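Local coordinates for protein HNH endonuclease (Geobacillus virus E2, PDB 5H0M) that probably nicks DNA as a phage-encoded nuclease of the HNH family, with a zinc ion bound by four cysteines in its fold, at residues A[76-81]-A[109-114]; A[88-93]-A[116-121]. One frame throughout, in Å; residues are numbered along the deposited sequence.

Contact 1: residues A[76-81]-A[109-114]. With ZN (zinc ion), chain B.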
# COMPACT_ATOMS: atom_id res chain seq x y z
N CYS A 76 -2.25 6.46 11.87
CA CYS A 76 -3.13 6.19 10.75
C CYS A 76 -3.57 7.50 10.11
O CYS A 76 -4.15 8.35 10.77
CB CYS A 76 -4.36 5.41 11.18
SG CYS A 76 -5.55 5.17 9.86
N GLN A 77 -3.28 7.66 8.83
CA GLN A 77 -3.56 8.93 8.13
C GLN A 77 -5.03 9.12 7.80
O GLN A 77 -5.48 10.24 7.68
CB GLN A 77 -2.68 9.04 6.87
CG GLN A 77 -1.19 9.06 7.20
CD GLN A 77 -0.81 10.22 8.09
OE1 GLN A 77 -0.45 10.05 9.27
NE2 GLN A 77 -0.93 11.41 7.56
N HIS A 78 -5.78 8.03 7.66
CA HIS A 78 -7.22 8.17 7.44
C HIS A 78 -7.91 8.57 8.72
O HIS A 78 -8.73 9.47 8.71
CB HIS A 78 -7.79 6.89 6.88
CG HIS A 78 -7.37 6.64 5.47
ND1 HIS A 78 -8.00 5.74 4.66
CD2 HIS A 78 -6.40 7.21 4.71
CE1 HIS A 78 -7.43 5.73 3.47
NE2 HIS A 78 -6.45 6.61 3.48
N CYS A 79 -7.55 7.93 9.83
CA CYS A 79 -8.08 8.34 11.13
C CYS A 79 -7.73 9.79 11.42
O CYS A 79 -8.58 10.55 11.87
CB CYS A 79 -7.52 7.44 12.23
SG CYS A 79 -8.32 5.83 12.44
N LEU A 80 -6.50 10.19 11.11
CA LEU A 80 -6.09 11.57 11.39
C LEU A 80 -6.97 12.58 10.63
O LEU A 80 -7.39 13.61 11.19
CB LEU A 80 -4.61 11.78 11.04
CG LEU A 80 -3.95 13.06 11.54
CD1 LEU A 80 -3.94 13.12 13.06
CD2 LEU A 80 -2.53 13.15 11.00
N LYS A 81 -7.27 12.28 9.38
CA LYS A 81 -8.15 13.14 8.58
C LYS A 81 -9.56 13.20 9.11
O LYS A 81 -10.23 14.22 8.94
CB LYS A 81 -8.10 12.74 7.13
CG LYS A 81 -6.73 13.11 6.57
CD LYS A 81 -6.50 12.74 5.12
CE LYS A 81 -5.01 12.63 4.84
NZ LYS A 81 -4.63 12.74 3.40
N ASN A 109 2.17 7.96 -2.87
CA ASN A 109 1.29 6.84 -3.14
C ASN A 109 1.24 5.87 -1.97
O ASN A 109 0.77 4.75 -2.12
CB ASN A 109 1.74 6.07 -4.39
CG ASN A 109 0.73 5.06 -4.86
OD1 ASN A 109 -0.47 5.35 -4.91
ND2 ASN A 109 1.18 3.87 -5.23
N LEU A 110 1.71 6.30 -0.79
CA LEU A 110 1.79 5.40 0.37
C LEU A 110 1.22 6.06 1.62
O LEU A 110 1.52 7.22 1.89
CB LEU A 110 3.25 4.99 0.61
CG LEU A 110 3.82 4.06 -0.45
CD1 LEU A 110 5.33 4.02 -0.35
CD2 LEU A 110 3.22 2.68 -0.40
N GLN A 111 0.41 5.32 2.38
CA GLN A 111 -0.14 5.84 3.63
C GLN A 111 -0.04 4.81 4.74
O GLN A 111 -0.30 3.63 4.54
CB GLN A 111 -1.59 6.26 3.48
CG GLN A 111 -1.85 7.28 2.40
CD GLN A 111 -3.31 7.70 2.39
OE1 GLN A 111 -4.17 6.96 1.89
NE2 GLN A 111 -3.60 8.86 2.94
N SER A 112 0.28 5.30 5.93
CA SER A 112 0.23 4.47 7.13
C SER A 112 -1.22 4.38 7.58
O SER A 112 -1.91 5.40 7.66
CB SER A 112 1.05 5.12 8.24
OG SER A 112 2.38 5.39 7.81
N LEU A 113 -1.69 3.15 7.85
CA LEU A 113 -3.10 2.87 8.18
C LEU A 113 -3.22 1.93 9.36
O LEU A 113 -2.37 1.08 9.58
CB LEU A 113 -3.82 2.22 6.99
CG LEU A 113 -3.90 3.02 5.68
CD1 LEU A 113 -4.61 2.19 4.63
CD2 LEU A 113 -4.59 4.35 5.88
N CYS A 114 -4.31 2.11 10.11
CA CYS A 114 -4.73 1.12 11.10
C CYS A 114 -5.44 -0.02 10.38
O CYS A 114 -5.73 0.05 9.18
CB CYS A 114 -5.64 1.76 12.15
SG CYS A 114 -7.30 2.17 11.60
ZN ZN B . -7.47 4.40 10.87
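C76 and C114 meet at the zinc ion, where C76 SG and C79 SG each bind zinc at 2.3 Å and C114 SG binds it at 2.4 Å; C117 supplies the fourth thiolate. C76 and C79 form one of the two CxxC pairs of this site, C114 and C117 the other, and the first pair lies beside the second strand of the ββα-metal fold, as in the HNH nucleases that carry a four-cysteine zinc site. C76 SG is turned anti to its own backbone N (chi1 175°), and besides zinc it takes two nearly straight backbone N-H bonds: one across the contact from C114 N at 3.3 Å, the other from C79 N at 3.4 Å, which caps helix 77-81. These donors would be expected to spread the negative charge of the thiolate. One residue further on, Q77 N donates to S112 O at 2.9 Å, tying the first turn of the helix to the strand edge, while S112 OG is hydrogen-bonded to D72 OD2. H78 reaches across to Q111: H78 NE2 donates to Q111 OE1 at 2.8 Å, in the plane of the ring but 42° out of the carbonyl plane, and ring and amide are turned 60° apart. The ring also takes a CH-pi contact on one face. L113 CD2 sits over the middle of that H78 face, 3.6 Å from both H78 CG and H78 CD2.

Contact 2: residues A[88-93]-A[116-121]. With ZN (zinc ion), chain B.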
# COMPACT_ATOMS: atom_id res chain seq x y z
N ALA A 88 -0.82 3.32 13.49
CA ALA A 88 -0.76 2.59 12.23
C ALA A 88 -0.11 1.24 12.41
O ALA A 88 0.84 1.10 13.18
CB ALA A 88 0.01 3.39 11.20
N VAL A 89 -0.59 0.26 11.66
CA VAL A 89 -0.06 -1.11 11.67
C VAL A 89 0.43 -1.59 10.31
O VAL A 89 1.05 -2.65 10.22
CB VAL A 89 -1.08 -2.12 12.22
CG1 VAL A 89 -1.41 -1.79 13.67
CG2 VAL A 89 -2.33 -2.20 11.37
N ILE A 90 0.17 -0.82 9.26
CA ILE A 90 0.51 -1.25 7.90
C ILE A 90 0.71 -0.01 7.05
O ILE A 90 0.14 1.03 7.33
CB ILE A 90 -0.59 -2.18 7.35
CG1 ILE A 90 -0.11 -2.94 6.11
CG2 ILE A 90 -1.87 -1.42 7.10
CD1 ILE A 90 -0.97 -4.13 5.78
N VAL A 91 1.56 -0.12 6.03
CA VAL A 91 1.69 0.92 5.02
C VAL A 91 1.08 0.37 3.74
O VAL A 91 1.49 -0.71 3.28
CB VAL A 91 3.16 1.31 4.77
CG1 VAL A 91 3.29 2.31 3.65
CG2 VAL A 91 3.76 1.90 6.03
N ASP A 92 0.11 1.10 3.18
CA ASP A 92 -0.63 0.66 1.99
C ASP A 92 -0.41 1.60 0.81
O ASP A 92 -0.30 2.82 0.97
CB ASP A 92 -2.13 0.57 2.28
CG ASP A 92 -2.91 -0.26 1.24
OD1 ASP A 92 -2.32 -1.13 0.55
OD2 ASP A 92 -4.14 -0.05 1.13
N HIS A 93 -0.37 1.00 -0.38
CA HIS A 93 -0.37 1.73 -1.64
C HIS A 93 -1.73 2.31 -1.92
O HIS A 93 -2.74 1.59 -1.86
CB HIS A 93 0.03 0.79 -2.78
CG HIS A 93 1.47 0.37 -2.73
ND1 HIS A 93 1.91 -0.64 -1.92
CD2 HIS A 93 2.56 0.86 -3.36
CE1 HIS A 93 3.22 -0.78 -2.06
NE2 HIS A 93 3.64 0.13 -2.91
N ALA A 116 -8.54 -1.20 10.73
CA ALA A 116 -9.89 -0.86 10.33
C ALA A 116 -9.91 -0.02 9.07
O ALA A 116 -10.73 -0.25 8.18
CB ALA A 116 -10.64 -0.15 11.45
N CYS A 117 -9.00 0.94 8.97
CA CYS A 117 -8.90 1.77 7.77
C CYS A 117 -8.37 0.98 6.59
O CYS A 117 -8.79 1.20 5.47
CB CYS A 117 -8.07 3.01 8.04
SG CYS A 117 -8.96 4.19 9.09
N HIS A 118 -7.46 0.04 6.81
CA HIS A 118 -7.00 -0.82 5.72
C HIS A 118 -8.15 -1.69 5.19
O HIS A 118 -8.31 -1.87 3.98
CB HIS A 118 -5.84 -1.71 6.16
CG HIS A 118 -5.28 -2.54 5.05
ND1 HIS A 118 -5.51 -3.89 4.96
CD2 HIS A 118 -4.52 -2.21 3.98
CE1 HIS A 118 -4.90 -4.37 3.89
NE2 HIS A 118 -4.29 -3.37 3.28
N ASN A 119 -8.97 -2.21 6.10
CA ASN A 119 -10.14 -2.99 5.71
C ASN A 119 -11.14 -2.15 4.92
O ASN A 119 -11.67 -2.59 3.89
CB ASN A 119 -10.79 -3.56 6.97
CG ASN A 119 -11.94 -4.49 6.65
OD1 ASN A 119 -11.74 -5.60 6.14
ND2 ASN A 119 -13.16 -4.04 6.95
N ARG A 120 -11.40 -0.94 5.39
CA ARG A 120 -12.30 -0.04 4.68
C ARG A 120 -11.76 0.26 3.29
O ARG A 120 -12.51 0.24 2.31
CB ARG A 120 -12.51 1.26 5.47
CG ARG A 120 -13.26 2.34 4.72
CD ARG A 120 -13.63 3.53 5.57
NE ARG A 120 -12.47 4.18 6.18
CZ ARG A 120 -12.53 5.28 6.92
NH1 ARG A 120 -13.70 5.88 7.17
NH2 ARG A 120 -11.42 5.81 7.43
N LYS A 121 -10.47 0.57 3.22
CA LYS A 121 -9.84 0.91 1.94
C LYS A 121 -9.89 -0.26 0.98
O LYS A 121 -10.07 -0.08 -0.23
CB LYS A 121 -8.40 1.36 2.12
CG LYS A 121 -7.71 1.72 0.80
CD LYS A 121 -6.40 2.42 1.01
CE LYS A 121 -5.78 2.75 -0.34
NZ LYS A 121 -5.40 1.56 -1.15
ZN ZN B . -7.47 4.40 10.87
O HOH W 1 -3.52 -3.87 0.51
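K121 reaches from helix 115-129 to strand 90-93, its NZ 3.1 Å from D92 OD2 in a salt bridge and donating to the backbone H93 O at 2.8 Å. D125 forms a second salt bridge with K121 NZ, which also donates to I94 O. The lysine chain runs extended until its last torsion, where a bend (chi4 -65°) turns NZ to the end of the strand; it meets the D92 carboxylate from above its plane, 54° out of it. H118, one helical turn earlier, lies across the same carboxylate, with ring and carboxylate planes 70° apart and H118 CD2 3.6 Å from D92 OD2. A water bridges the two side chains: it donates to D92 OD1 at 3.0 Å and is hydrogen-bonded to H118 NE2 at 2.9 Å. I90 packs on the ring, CD1 standing over the centre of one face and I90 CG2 4.1 Å from H118 CB.

In the next shell, H93 NE2 is bonded to R104 O. V89 and I90 both face L113 in a classic beta bulge, and C117 ties the start of the helix to zinc. Strand and helix run nearly parallel, as in the ββα-metal fold, and D92, H93 and H118 occupy positions consistent with the HNH signature. With two carboxylates and two carbonyl oxygens around it, the K121 ammonium is probably held charged, and it holds D92 OD2 while D92 OD1 meets the water shared with H118.

Overall arrangement
Contacts 1 and 2, whose centres lie about 7 Å apart, are two sides of one ββα-metal unit. L113 of contact 1 joins them in the antiparallel sheet: its N lies 2.8 Å from I90 O and its O 2.8 Å from V89 N, both probable hydrogen bonds, and its side chain also touches D92 and K121. The zinc site draws on both, with C76, C79 and C114 from contact 1 and C117 from contact 2. D92, H93 and H118 of contact 2, probably part of the HNH centre with N109 of contact 1, are separate from that metal, D92 OD2 lying 11.2 Å from the zinc ion, consistent with a structural zinc.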